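Predicted acyltransferase with acyl-CoA N-acyltransferase domain (Escherichia coli, PDB 4RS2) binds coenzyme A and probably transfers an acyl group to an acceptor not yet identified, as a member of the GNAT N-acetyltransferase family. Local coordinates at residues P28-L33 with G67-Y72; F55-L60 with F75-V80; A91-D96 with R106-E111; G137-A142 with V159-D164. One frame throughout, in Å; residues are numbered along the deposited sequence. Where two conformers were deposited one is given.

Interaction 1 of 4, residues P28-L33 with G67-Y72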
loop_
_atom_site.group_PDB
_atom_site.type_symbol
_atom_site.label_atom_id
_atom_site.label_comp_id
_atom_site.label_asym_id
_atom_site.label_seq_id
_atom_site.Cartn_x
_atom_site.Cartn_y
_atom_site.Cartn_z
ATOM N N PRO A 28 16.721 6.071 0.323
ATOM C CA PRO A 28 17.649 4.996 0.652
ATOM C C PRO A 28 17.174 4.168 1.840
ATOM O O PRO A 28 17.365 2.958 1.857
ATOM C CB PRO A 28 18.965 5.733 0.999
ATOM C CG PRO A 28 18.833 7.084 0.439
ATOM C CD PRO A 28 17.369 7.395 0.302
ATOM N N GLY A 29 16.568 4.822 2.821
ATOM C CA GLY A 29 16.039 4.124 3.986
ATOM C C GLY A 29 14.887 3.220 3.632
ATOM O O GLY A 29 14.770 2.111 4.153
ATOM N N ILE A 30 14.001 3.712 2.769
ATOM C CA ILE A 30 12.894 2.905 2.270
ATOM C C ILE A 30 13.458 1.700 1.538
ATOM O O ILE A 30 12.992 0.561 1.724
ATOM C CB ILE A 30 11.974 3.746 1.364
ATOM C CG1 ILE A 30 11.251 4.846 2.176
ATOM C CG2 ILE A 30 10.939 2.891 0.684
ATOM C CD1 ILE A 30 10.701 5.948 1.320
ATOM N N ASP A 31 14.466 1.945 0.690
ATOM C CA ASP A 31 15.032 0.849 -0.087
ATOM C C ASP A 31 15.603 -0.217 0.795
ATOM O O ASP A 31 15.387 -1.426 0.533
ATOM C CB ASP A 31 16.094 1.358 -1.062
ATOM C CG ASP A 31 16.489 0.326 -2.118
ATOM O OD1 ASP A 31 15.802 0.248 -3.151
ATOM O OD2 ASP A 31 17.503 -0.370 -1.940
ATOM N N ALA A 32 16.277 0.187 1.879
ATOM C CA ALA A 32 16.922 -0.756 2.761
ATOM C C ALA A 32 15.869 -1.536 3.507
ATOM O O ALA A 32 16.010 -2.745 3.684
ATOM C CB ALA A 32 17.877 -0.052 3.711
ATOM N N LEU A 33 14.827 -0.850 3.964
ATOM C CA LEU A 33 13.721 -1.543 4.622
ATOM C C LEU A 33 13.066 -2.596 3.723
ATOM O O LEU A 33 12.774 -3.728 4.158
ATOM C CB LEU A 33 12.660 -0.540 5.063
ATOM C CG LEU A 33 11.397 -1.138 5.654
ATOM C CD1 LEU A 33 11.631 -1.825 7.005
ATOM C CD2 LEU A 33 10.394 -0.014 5.777
ATOM N N GLY A 67 14.768 9.288 13.111
ATOM C CA GLY A 67 14.387 9.576 11.720
ATOM C C GLY A 67 14.629 8.422 10.752
ATOM O O GLY A 67 14.470 8.587 9.534
ATOM N N GLN A 68 15.026 7.264 11.280
ATOM C CA GLN A 68 15.249 6.078 10.462
ATOM C C GLN A 68 13.905 5.522 10.033
ATOM O O GLN A 68 12.977 5.439 10.848
ATOM C CB GLN A 68 15.976 4.978 11.231
ATOM C CG GLN A 68 16.256 3.729 10.393
ATOM C CD GLN A 68 16.780 2.549 11.206
ATOM O OE1 GLN A 68 16.575 2.467 12.423
ATOM N NE2 GLN A 68 17.435 1.610 10.525
ATOM N N VAL A 69 13.815 5.120 8.764
ATOM C CA VAL A 69 12.579 4.518 8.233
ATOM C C VAL A 69 12.415 3.112 8.766
ATOM O O VAL A 69 13.245 2.254 8.498
ATOM C CB VAL A 69 12.595 4.491 6.697
ATOM C CG1 VAL A 69 11.349 3.849 6.150
ATOM C CG2 VAL A 69 12.775 5.921 6.158
ATOM N N ILE A 70 11.313 2.874 9.480
ATOM C CA ILE A 70 11.009 1.594 10.095
ATOM C C ILE A 70 9.683 1.027 9.579
ATOM O O ILE A 70 9.270 -0.075 9.946
ATOM C CB ILE A 70 10.906 1.744 11.642
ATOM C CG1 ILE A 70 9.750 2.693 12.078
ATOM C CG2 ILE A 70 12.199 2.313 12.208
ATOM C CD1 ILE A 70 9.357 2.672 13.546
ATOM N N GLY A 71 9.017 1.774 8.706
ATOM C CA GLY A 71 7.798 1.289 8.092
ATOM C C GLY A 71 7.469 2.051 6.841
ATOM O O GLY A 71 7.866 3.210 6.697
ATOM N N TYR A 72 6.703 1.431 5.962
ATOM C CA TYR A 72 6.392 2.046 4.705
ATOM C C TYR A 72 5.159 1.501 4.076
ATOM O O TYR A 72 4.899 0.286 4.167
ATOM C CB TYR A 72 7.545 1.822 3.730
ATOM C CG TYR A 72 7.423 2.580 2.401
ATOM C CD1 TYR A 72 7.470 3.946 2.341
ATOM C CD2 TYR A 72 7.305 1.900 1.213
ATOM C CE1 TYR A 72 7.383 4.617 1.132
ATOM C CE2 TYR A 72 7.260 2.569 0.007
ATOM C CZ TYR A 72 7.279 3.918 -0.036
ATOM O OH TYR A 72 7.213 4.570 -1.280
HETATM O O HOH W 1 15.449 1.624 6.821
#
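Ile30 lays its CG2 methyl over the middle of the Tyr72 ring, 3.6 Å from the ring centroid and only 5° off the normal, a nearly ideal CH-pi contact. The branched side chain suits this place because it can spread over a flat ring: CG2 stands anti to the backbone N and takes the centre, while the other branch runs over the same face toward the CD1-CE1 edge, where Ile30 CD1 lies 3.6 Å from Tyr72 CE1. Leu33, one helical turn on, meets the strand chiefly through CD2. With its CG anti to the backbone N (chi1 175°), Leu33 CD2 comes within 3.7 Å of Gly71 N and also meets Tyr72 CB. Gly71 and Ile70 both face Ala62, forming a classic beta bulge, and Leu33 rests against this irregular backbone. Val69 fills the angle between the two helix residues: its CG1 touches Leu33 CD2 at 4.0 Å and also meets Ile30 CG1. Gly29, without a side chain, lets the helix backbone come close to Val69 CB. A water gives one hydrogen to Gly29 O and the other to Val69 O. The hydroxyl of Tyr72 is hydrogen-bonded to Glu22. Residues 28-33 of helix 27-37 cross residues 69-72 of strand 69-80 at 73°; Arg51 of helix 42-53 and Val61 of strand 58-63 touch both Ile30 and Tyr72, and Val47 touches Tyr72.

Interaction 2 of 4, residues F55-L60 with F75-V80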
loop_
_atom_site.group_PDB
_atom_site.type_symbol
_atom_site.label_atom_id
_atom_site.label_comp_id
_atom_site.label_asym_id
_atom_site.label_seq_id
_atom_site.Cartn_x
_atom_site.Cartn_y
_atom_site.Cartn_z
ATOM N N PHE A 55 5.012 7.408 -10.943
ATOM C CA PHE A 55 3.818 6.599 -10.718
ATOM C C PHE A 55 3.649 6.159 -9.254
ATOM O O PHE A 55 2.951 5.212 -8.947
ATOM C CB PHE A 55 3.788 5.417 -11.669
ATOM C CG PHE A 55 3.671 5.843 -13.086
ATOM C CD1 PHE A 55 2.465 6.281 -13.561
ATOM C CD2 PHE A 55 4.776 5.914 -13.903
ATOM C CE1 PHE A 55 2.330 6.693 -14.854
ATOM C CE2 PHE A 55 4.657 6.348 -15.198
ATOM C CZ PHE A 55 3.431 6.744 -15.669
ATOM N N LEU A 56 4.306 6.863 -8.348
ATOM C CA LEU A 56 4.132 6.633 -6.921
ATOM C C LEU A 56 3.191 7.748 -6.468
ATOM O O LEU A 56 3.641 8.866 -6.263
ATOM C CB LEU A 56 5.491 6.681 -6.201
ATOM C CG LEU A 56 5.680 5.998 -4.850
ATOM C CD1 LEU A 56 5.351 4.521 -4.899
ATOM C CD2 LEU A 56 7.112 6.174 -4.376
ATOM N N THR A 57 1.896 7.445 -6.350
ATOM C CA THR A 57 0.869 8.423 -5.991
ATOM C C THR A 57 1.055 8.991 -4.608
ATOM O O THR A 57 0.846 10.155 -4.367
ATOM C CB THR A 57 -0.514 7.746 -6.026
ATOM O OG1 THR A 57 -0.747 7.177 -7.322
ATOM C CG2 THR A 57 -1.618 8.699 -5.687
ATOM N N LEU A 58 1.392 8.114 -3.673
ATOM C CA LEU A 58 1.560 8.516 -2.292
ATOM C C LEU A 58 2.382 7.430 -1.603
ATOM O O LEU A 58 2.195 6.259 -1.884
ATOM C CB LEU A 58 0.204 8.687 -1.587
ATOM C CG LEU A 58 0.233 9.044 -0.089
ATOM C CD1 LEU A 58 0.831 10.426 0.104
ATOM C CD2 LEU A 58 -1.171 8.978 0.494
ATOM N N GLY A 59 3.313 7.861 -0.760
ATOM C CA GLY A 59 4.099 6.974 0.078
ATOM C C GLY A 59 4.118 7.572 1.470
ATOM O O GLY A 59 4.196 8.785 1.615
ATOM N N LEU A 60 3.973 6.725 2.480
ATOM C CA LEU A 60 4.008 7.162 3.863
ATOM C C LEU A 60 5.064 6.358 4.539
ATOM O O LEU A 60 5.163 5.135 4.317
ATOM C CB LEU A 60 2.675 6.927 4.593
ATOM C CG LEU A 60 1.403 7.638 4.124
ATOM C CD1 LEU A 60 0.321 7.436 5.165
ATOM C CD2 LEU A 60 1.603 9.112 3.899
ATOM N N PHE A 75 1.293 3.689 -2.696
ATOM C CA PHE A 75 0.112 3.633 -3.529
ATOM C C PHE A 75 0.503 4.103 -4.912
ATOM O O PHE A 75 1.314 5.029 -5.042
ATOM C CB PHE A 75 -0.967 4.571 -2.971
ATOM C CG PHE A 75 -1.384 4.235 -1.567
ATOM C CD1 PHE A 75 -2.411 3.331 -1.320
ATOM C CD2 PHE A 75 -0.751 4.839 -0.491
ATOM C CE1 PHE A 75 -2.803 3.058 -0.034
ATOM C CE2 PHE A 75 -1.140 4.524 0.809
ATOM C CZ PHE A 75 -2.150 3.615 1.022
ATOM N N SER A 76 -0.103 3.499 -5.929
ATOM C CA SER A 76 0.164 3.863 -7.323
ATOM C C SER A 76 -1.153 3.829 -8.081
ATOM O O SER A 76 -2.088 3.174 -7.610
ATOM C CB SER A 76 1.190 2.899 -7.914
ATOM O OG SER A 76 0.774 1.581 -7.772
ATOM N N PRO A 77 -1.246 4.510 -9.229
ATOM C CA PRO A 77 -2.546 4.582 -9.902
ATOM C C PRO A 77 -2.959 3.283 -10.540
ATOM O O PRO A 77 -2.117 2.542 -11.042
ATOM C CB PRO A 77 -2.342 5.636 -10.988
ATOM C CG PRO A 77 -0.875 5.620 -11.231
ATOM C CD PRO A 77 -0.182 5.175 -9.985
ATOM N N VAL A 78 -4.260 2.995 -10.511
ATOM C CA VAL A 78 -4.790 1.824 -11.237
ATOM C C VAL A 78 -5.955 2.338 -12.073
ATOM O O VAL A 78 -6.580 3.334 -11.692
ATOM C CB VAL A 78 -5.250 0.672 -10.316
ATOM C CG1 VAL A 78 -4.088 0.209 -9.453
ATOM C CG2 VAL A 78 -6.450 1.058 -9.453
ATOM N N ASP A 79 -6.211 1.727 -13.239
ATOM C CA ASP A 79 -7.353 2.117 -14.047
ATOM C C ASP A 79 -8.317 0.964 -14.055
ATOM O O ASP A 79 -7.924 -0.169 -13.828
ATOM C CB ASP A 79 -6.945 2.450 -15.477
ATOM C CG ASP A 79 -6.013 3.632 -15.546
ATOM O OD1 ASP A 79 -6.318 4.704 -14.956
ATOM O OD2 ASP A 79 -4.964 3.483 -16.205
ATOM N N VAL A 80 -9.589 1.247 -14.306
ATOM C CA VAL A 80 -10.582 0.186 -14.323
ATOM C C VAL A 80 -11.217 0.141 -15.670
ATOM O O VAL A 80 -11.812 1.108 -16.104
ATOM C CB VAL A 80 -11.666 0.388 -13.271
ATOM C CG1 VAL A 80 -12.572 -0.839 -13.249
ATOM C CG2 VAL A 80 -11.035 0.628 -11.913
#
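Phe75 pairs with Leu58 in an antiparallel hydrogen-bonded bridge: Phe75 N donates to Leu58 O at 2.8 Å. The return side is irregular. Phe75 O receives two weak bonds, from Thr57 N at 2.8 Å but bent to 126°, and from Leu58 N, straighter but long at 3.4 Å. Two residues opposite one make a classic beta bulge. As bridge partners Leu58 and Phe75 project from the same face of the sheet, and Leu58 CB meets Phe75 CD2 at 4.1 Å. At the bulge Thr57 OG1, placed anti to the carbonyl carbon (chi1 -57°), lies alongside Pro77, 3.4 Å from its CD; Pro77 N has no hydrogen to share with this hydroxyl, and the two only pack. Pro77 CG sits at the edge of the Phe55 ring, near its plane. Farther out, His177 meets that ring. Strands 58-63 and 69-80 form a hairpin, and helix 104-118 packs on it through Leu116, which touches both Leu58 and Phe75, while Val88 and Met90 of strand 87-95 touch Phe75.

Interaction 3 of 4, residues A91-D96 with R106-E111. With COA (coenzyme A), chain C.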
loop_
_atom_site.group_PDB
_atom_site.type_symbol
_atom_site.label_atom_id
_atom_site.label_comp_id
_atom_site.label_asym_id
_atom_site.label_seq_id
_atom_site.Cartn_x
_atom_site.Cartn_y
_atom_site.Cartn_z
ATOM N N ALA A 91 0.695 -1.037 -2.340
ATOM C CA ALA A 91 1.811 -1.969 -2.363
ATOM C C ALA A 91 3.079 -1.184 -2.517
ATOM O O ALA A 91 3.104 -0.204 -3.258
ATOM C CB ALA A 91 1.710 -2.945 -3.546
ATOM N N PRO A 92 4.133 -1.549 -1.800
ATOM C CA PRO A 92 4.185 -2.571 -0.764
ATOM C C PRO A 92 3.796 -2.003 0.583
ATOM O O PRO A 92 3.469 -0.817 0.696
ATOM C CB PRO A 92 5.668 -2.947 -0.718
ATOM C CG PRO A 92 6.383 -1.731 -1.119
ATOM C CD PRO A 92 5.458 -0.916 -1.989
ATOM N N LEU A 93 3.771 -2.890 1.583
ATOM C CA LEU A 93 3.494 -2.568 2.964
ATOM C C LEU A 93 4.504 -3.315 3.784
ATOM O O LEU A 93 4.589 -4.545 3.713
ATOM C CB LEU A 93 2.082 -3.002 3.364
ATOM C CG LEU A 93 1.741 -2.865 4.850
ATOM C CD1 LEU A 93 1.793 -1.407 5.243
ATOM C CD2 LEU A 93 0.366 -3.469 5.155
ATOM N N ALA A 94 5.284 -2.593 4.575
ATOM C CA ALA A 94 6.335 -3.215 5.349
ATOM C C ALA A 94 6.594 -2.531 6.665
ATOM O O ALA A 94 6.564 -1.314 6.747
ATOM C CB ALA A 94 7.616 -3.257 4.542
ATOM N N VAL A 95 6.834 -3.353 7.677
ATOM C CA VAL A 95 7.285 -2.848 8.966
ATOM C C VAL A 95 8.548 -3.615 9.355
ATOM O O VAL A 95 8.611 -4.852 9.228
ATOM C CB VAL A 95 6.184 -2.990 10.025
ATOM C CG1 VAL A 95 6.722 -2.679 11.410
ATOM C CG2 VAL A 95 4.988 -2.122 9.668
ATOM N N ASP A 96 9.566 -2.859 9.795
ATOM C CA ASP A 96 10.837 -3.454 10.215
ATOM C C ASP A 96 10.581 -4.504 11.295
ATOM O O ASP A 96 9.813 -4.275 12.191
ATOM C CB ASP A 96 11.767 -2.372 10.732
ATOM C CG ASP A 96 13.179 -2.880 10.986
ATOM O OD1 ASP A 96 13.370 -3.846 11.762
ATOM O OD2 ASP A 96 14.147 -2.266 10.478
ATOM N N ARG A 106 -1.234 -1.317 10.668
ATOM C CA ARG A 106 -2.588 -0.818 10.790
ATOM C C ARG A 106 -2.650 0.694 10.646
ATOM O O ARG A 106 -3.478 1.227 9.905
ATOM C CB ARG A 106 -3.199 -1.230 12.124
ATOM C CG ARG A 106 -4.609 -0.707 12.348
ATOM C CD ARG A 106 -5.215 -1.353 13.589
ATOM N NE ARG A 106 -5.705 -2.704 13.366
ATOM C CZ ARG A 106 -6.865 -2.978 12.784
ATOM N NH1 ARG A 106 -7.653 -2.000 12.360
ATOM N NH2 ARG A 106 -7.254 -4.223 12.615
ATOM N N GLN A 107 -1.779 1.388 11.372
ATOM C CA GLN A 107 -1.722 2.855 11.297
ATOM C C GLN A 107 -1.336 3.381 9.920
ATOM O O GLN A 107 -1.901 4.363 9.463
ATOM C CB GLN A 107 -0.765 3.392 12.348
ATOM C CG GLN A 107 -1.283 3.169 13.755
ATOM C CD GLN A 107 -0.245 3.370 14.853
ATOM O OE1 GLN A 107 0.969 3.255 14.637
ATOM N NE2 GLN A 107 -0.731 3.623 16.057
ATOM N N LEU A 108 -0.346 2.766 9.288
ATOM C CA LEU A 108 0.069 3.212 7.965
ATOM C C LEU A 108 -1.057 3.059 6.944
ATOM O O LEU A 108 -1.317 3.957 6.122
ATOM C CB LEU A 108 1.276 2.389 7.515
ATOM C CG LEU A 108 2.614 2.744 8.149
ATOM C CD1 LEU A 108 3.629 1.652 7.942
ATOM C CD2 LEU A 108 3.108 4.029 7.532
ATOM N N VAL A 109 -1.740 1.937 6.996
ATOM C CA VAL A 109 -2.840 1.737 6.069
ATOM C C VAL A 109 -3.978 2.725 6.368
ATOM O O VAL A 109 -4.542 3.357 5.456
ATOM C CB VAL A 109 -3.344 0.277 6.136
ATOM C CG1 VAL A 109 -4.576 0.067 5.247
ATOM C CG2 VAL A 109 -2.217 -0.655 5.734
ATOM N N TYR A 110 -4.315 2.885 7.638
ATOM C CA TYR A 110 -5.407 3.792 7.989
ATOM C C TYR A 110 -5.113 5.213 7.527
ATOM O O TYR A 110 -5.956 5.864 6.919
ATOM C CB TYR A 110 -5.712 3.805 9.511
ATOM C CG TYR A 110 -6.885 4.709 9.818
ATOM C CD1 TYR A 110 -8.176 4.241 9.729
ATOM C CD2 TYR A 110 -6.697 6.031 10.160
ATOM C CE1 TYR A 110 -9.270 5.068 9.958
ATOM C CE2 TYR A 110 -7.777 6.865 10.410
ATOM C CZ TYR A 110 -9.064 6.372 10.308
ATOM O OH TYR A 110 -10.169 7.191 10.565
ATOM N N GLU A 111 -3.912 5.699 7.844
ATOM C CA GLU A 111 -3.536 7.066 7.482
ATOM C C GLU A 111 -3.443 7.204 5.973
ATOM O O GLU A 111 -3.804 8.236 5.422
ATOM C CB GLU A 111 -2.227 7.526 8.153
ATOM C CG GLU A 111 -1.816 8.932 7.711
ATOM C CD GLU A 111 -0.789 9.620 8.610
ATOM O OE1 GLU A 111 -0.590 9.207 9.783
ATOM O OE2 GLU A 111 -0.190 10.614 8.133
HETATM N N1A COA C . -1.195 -12.420 8.677
HETATM C C2A COA C . -2.365 -12.007 9.223
HETATM N N3A COA C . -2.446 -10.955 10.057
HETATM C C4A COA C . -1.324 -10.244 10.353
HETATM C C5A COA C . -0.034 -10.629 9.802
HETATM C C6A COA C . -0.022 -11.788 8.908
HETATM N N6A COA C . 1.156 -12.166 8.360
HETATM N N7A COA C . 0.880 -9.771 10.277
HETATM C C8A COA C . 0.224 -8.898 11.070
HETATM N N9A COA C . -1.065 -9.201 11.142
HETATM C C1B COA C . -2.096 -8.464 11.874
HETATM C C2B COA C . -1.787 -8.173 13.331
HETATM O O2B COA C . -1.991 -9.321 14.168
HETATM C C3B COA C . -2.734 -7.037 13.598
HETATM O O3B COA C . -4.063 -7.545 13.771
HETATM P P3B COA C . -5.261 -6.643 14.385
HETATM O O7A COA C . -4.798 -5.201 14.426
HETATM O O8A COA C . -6.454 -6.894 13.549
HETATM O O9A COA C . -5.446 -7.215 15.748
HETATM C C4B COA C . -2.699 -6.257 12.284
HETATM O O4B COA C . -2.191 -7.157 11.288
HETATM C C5B COA C . -1.827 -5.020 12.350
HETATM O O5B COA C . -0.547 -5.363 12.890
HETATM P P1A COA C . 0.682 -4.334 13.003
HETATM O O1A COA C . 1.379 -4.513 14.319
HETATM O O2A COA C . 0.172 -2.998 12.551
HETATM O O3A COA C . 1.670 -4.868 11.836
HETATM P P2A COA C . 2.999 -5.758 11.950
HETATM O O4A COA C . 4.067 -5.066 12.690
HETATM O O5A COA C . 2.677 -7.157 12.442
HETATM O O6A COA C . 3.414 -5.766 10.394
HETATM C CBP COA C . 3.600 -6.683 8.160
HETATM C CCP COA C . 2.783 -6.617 9.436
HETATM C CDP COA C . 2.949 -7.631 7.162
HETATM C CEP COA C . 3.619 -5.275 7.590
HETATM C CAP COA C . 5.016 -7.158 8.543
HETATM O OAP COA C . 4.975 -8.473 9.143
HETATM C C9P COA C . 6.004 -7.160 7.403
HETATM O O9P COA C . 6.588 -6.127 7.034
HETATM N N8P COA C . 6.255 -8.356 6.870
HETATM C C7P COA C . 7.256 -8.529 5.833
HETATM C C6P COA C . 6.667 -8.209 4.476
HETATM C C5P COA C . 5.629 -9.247 4.128
HETATM O O5P COA C . 4.441 -9.001 4.220
HETATM N N4P COA C . 6.091 -10.418 3.710
HETATM C C3P COA C . 5.223 -11.471 3.217
HETATM C C2P COA C . 5.721 -11.970 1.861
HETATM S S1P COA C . 4.331 -12.286 0.741
#
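Leu93 and Val109 make the close part of this contact, their side chains crossing at about a right angle. Leu93 CD2 lies 3.9 Å from Val109 CG2, and CD1 of the same leucine is only slightly farther from that methyl. The reach comes from chi1 of Leu93 at 173°, which sets CG anti to the backbone N and brings its methyls toward the helix, whose axis passes 9.5 Å from that of the strand segment. Leu108 is looser: its CD1 stands 4.4 Å from Val95 CG2. Aliphatic side chains suit this buried interface, where the contact between strand and helix is purely apolar. Strand 87-95, helix 104-118 and strand 123-127 form the beta-alpha-beta unit of the GNAT fold, and coenzyme A sits where the strand ends and the helix begins. Here both segments turn polar groups to the ligand. Val95 N gives a nearly straight bond (170°) to pantetheine O9P at 2.9 Å, while the methyls of Val95 lie against the ligand. Arg106 N donates to pyrophosphate O2A at 2.9 Å; Gly101 N and Gly103 N also bond to the coenzyme. The Arg106 chain bends at chi3 (-79°), so that the 3'-phosphate meets the guanidinium at its edge, in plane: NE bonds to O7A and NH2 to O8A, with a weak bond from NH2 to O7A. Arg135 O is a further acceptor for Arg106 NH2. Tyr110, beyond Val109, is exposed on the solvent side.

Interaction 4 of 4, residues G137-A142 with V159-D164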
loop_
_atom_site.group_PDB
_atom_site.type_symbol
_atom_site.label_atom_id
_atom_site.label_comp_id
_atom_site.label_asym_id
_atom_site.label_seq_id
_atom_site.Cartn_x
_atom_site.Cartn_y
_atom_site.Cartn_z
ATOM N N GLY A 137 -10.427 -3.490 6.648
ATOM C CA GLY A 137 -11.622 -3.127 5.916
ATOM C C GLY A 137 -11.681 -3.522 4.471
ATOM O O GLY A 137 -12.678 -3.301 3.828
ATOM N N PHE A 138 -10.662 -4.193 3.976
ATOM C CA PHE A 138 -10.673 -4.623 2.592
ATOM C C PHE A 138 -11.634 -5.779 2.384
ATOM O O PHE A 138 -11.781 -6.656 3.258
ATOM C CB PHE A 138 -9.262 -5.040 2.139
ATOM C CG PHE A 138 -8.357 -3.884 1.827
ATOM C CD1 PHE A 138 -7.719 -3.204 2.841
ATOM C CD2 PHE A 138 -8.181 -3.454 0.526
ATOM C CE1 PHE A 138 -6.912 -2.126 2.579
ATOM C CE2 PHE A 138 -7.392 -2.373 0.259
ATOM C CZ PHE A 138 -6.767 -1.682 1.295
ATOM N N GLU A 139 -12.290 -5.782 1.232
ATOM C CA GLU A 139 -13.219 -6.844 0.868
ATOM C C GLU A 139 -12.690 -7.571 -0.358
ATOM O O GLU A 139 -11.876 -7.023 -1.096
ATOM C CB GLU A 139 -14.564 -6.221 0.523
ATOM C CG GLU A 139 -15.269 -5.592 1.694
ATOM C CD GLU A 139 -16.369 -4.663 1.262
ATOM O OE1 GLU A 139 -16.307 -4.111 0.115
ATOM O OE2 GLU A 139 -17.284 -4.468 2.075
ATOM N N LEU A 140 -13.158 -8.792 -0.591
ATOM C CA LEU A 140 -12.715 -9.550 -1.779
ATOM C C LEU A 140 -13.222 -8.860 -3.036
ATOM O O LEU A 140 -14.411 -8.593 -3.184
ATOM C CB LEU A 140 -13.205 -10.998 -1.747
ATOM C CG LEU A 140 -12.339 -11.949 -0.977
ATOM C CD1 LEU A 140 -13.054 -13.297 -0.937
ATOM C CD2 LEU A 140 -10.990 -12.069 -1.672
ATOM N N ALA A 141 -12.310 -8.535 -3.942
ATOM C CA ALA A 141 -12.669 -7.824 -5.143
ATOM C C ALA A 141 -13.625 -8.634 -6.031
ATOM O O ALA A 141 -14.496 -8.057 -6.679
ATOM C CB ALA A 141 -11.417 -7.464 -5.907
ATOM N N ALA A 142 -13.492 -9.961 -6.016
ATOM C CA ALA A 142 -14.346 -10.826 -6.814
ATOM C C ALA A 142 -15.812 -10.645 -6.462
ATOM O O ALA A 142 -16.645 -10.749 -7.322
ATOM C CB ALA A 142 -13.942 -12.287 -6.675
ATOM N N VAL A 159 -10.386 -4.972 -2.266
ATOM C CA VAL A 159 -10.731 -3.582 -2.486
ATOM C C VAL A 159 -11.305 -2.954 -1.217
ATOM O O VAL A 159 -11.971 -3.619 -0.402
ATOM C CB VAL A 159 -11.743 -3.460 -3.642
ATOM C CG1 VAL A 159 -13.056 -4.143 -3.290
ATOM C CG2 VAL A 159 -11.937 -2.009 -4.042
ATOM N N HIS A 160 -10.996 -1.673 -1.046
ATOM C CA HIS A 160 -11.503 -0.860 0.055
ATOM C C HIS A 160 -12.042 0.430 -0.556
ATOM O O HIS A 160 -11.289 1.228 -1.071
ATOM C CB HIS A 160 -10.390 -0.526 1.059
ATOM C CG HIS A 160 -10.883 -0.031 2.392
ATOM N ND1 HIS A 160 -11.772 1.012 2.537
ATOM C CD2 HIS A 160 -10.583 -0.440 3.654
ATOM C CE1 HIS A 160 -12.029 1.200 3.828
ATOM N NE2 HIS A 160 -11.300 0.350 4.524
ATOM N N ARG A 161 -13.349 0.639 -0.479
ATOM C CA ARG A 161 -13.936 1.856 -0.996
ATOM C C ARG A 161 -13.562 3.002 -0.077
ATOM O O ARG A 161 -13.392 2.800 1.129
ATOM C CB ARG A 161 -15.458 1.726 -1.008
ATOM C CG ARG A 161 -16.131 1.767 0.351
ATOM C CD ARG A 161 -17.580 1.358 0.198
ATOM N NE ARG A 161 -17.671 -0.086 0.021
ATOM C CZ ARG A 161 -18.813 -0.772 -0.067
ATOM N NH1 ARG A 161 -20.000 -0.125 -0.076
ATOM N NH2 ARG A 161 -18.770 -2.112 -0.188
ATOM N N LEU A 162 -13.480 4.204 -0.629
ATOM C CA LEU A 162 -13.262 5.404 0.176
ATOM C C LEU A 162 -14.532 6.250 0.304
ATOM O O LEU A 162 -14.544 7.222 1.055
ATOM C CB LEU A 162 -12.127 6.226 -0.385
ATOM C CG LEU A 162 -10.786 5.470 -0.396
ATOM C CD1 LEU A 162 -9.668 6.358 -0.936
ATOM C CD2 LEU A 162 -10.449 5.014 1.021
ATOM N N ALA A 163 -15.567 5.899 -0.445
ATOM C CA ALA A 163 -16.875 6.550 -0.393
ATOM C C ALA A 163 -17.835 5.383 -0.443
ATOM O O ALA A 163 -17.510 4.351 -1.040
ATOM C CB ALA A 163 -17.077 7.476 -1.576
ATOM N N ASP A 164 -19.022 5.524 0.135
ATOM C CA ASP A 164 -19.871 4.370 0.262
ATOM C C ASP A 164 -20.346 3.765 -1.053
ATOM O O ASP A 164 -20.533 2.539 -1.168
ATOM C CB ASP A 164 -21.057 4.620 1.170
ATOM C CG ASP A 164 -21.408 3.376 1.954
ATOM O OD1 ASP A 164 -20.494 2.863 2.650
ATOM O OD2 ASP A 164 -22.565 2.891 1.860
HETATM O O HOH W 2 -15.034 -1.400 0.556
#
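His160 and Phe138 meet as an edge-to-face pair, the edge of the imidazole turned toward the face of the phenyl, with ring planes at 78° and centroids 5.3 Å apart. Over the centre of the phenyl lies His160 CB, a CH-pi contact 3.7 Å from the centroid. The imidazole turns one face to Gly137 O, and His160 CD2 comes 3.4 Å from Gly137 C. Gly137, with positive phi, is the C-prime residue of a Schellman motif ending the preceding helix; glycine tolerates this backbone and admits the ring. In its own plane His160 ND1 donates to Arg161 O, which helps to fix the ring's rotation. Arg161 bends at chi3 (76°), bringing NH2 toward Glu139. In the conformer described, one of two, NH2 meets the syn lone pair of Glu139 OE1 at 3.2 Å in a tentative salt bridge, planes 72° apart; a water and His144 also bond to OE1. Between the strands, Glu139 and Val159 form an antiparallel hydrogen-bonded pair, with Glu139 N to Val159 O at 2.7 Å, and Val159 CG1 meets Ala141 CA. Short strand 139-140 thereby edges strand 157-161, whose other neighbour is strand 123-127; Phe138 packs on Val124 and Thr126 there, and Leu113 of helix 104-118 touches His160.

In the fold
All four contacts reach one mixed sheet. Interactions 1 and 2 share strand 69-80, with centres 19 Å apart, and their segments alternate along the chain. Interaction 3 follows on strand 87-95, the neighbour of 69-80 in the sheet; its centre lies 12 Å from that of interaction 1, and Ile70 O to Asp96 N and Tyr72 N to Ala94 O are probable hydrogen bonds between them. Leu60 CD1 packs on Leu108 O, joining interactions 2 and 3. Interaction 4 comes last, about 28 Å from interaction 1 between centres, and touches interaction 3 through Phe138 and Val109. Coenzyme A thus binds at interaction 3, the contact that touches each of the other three.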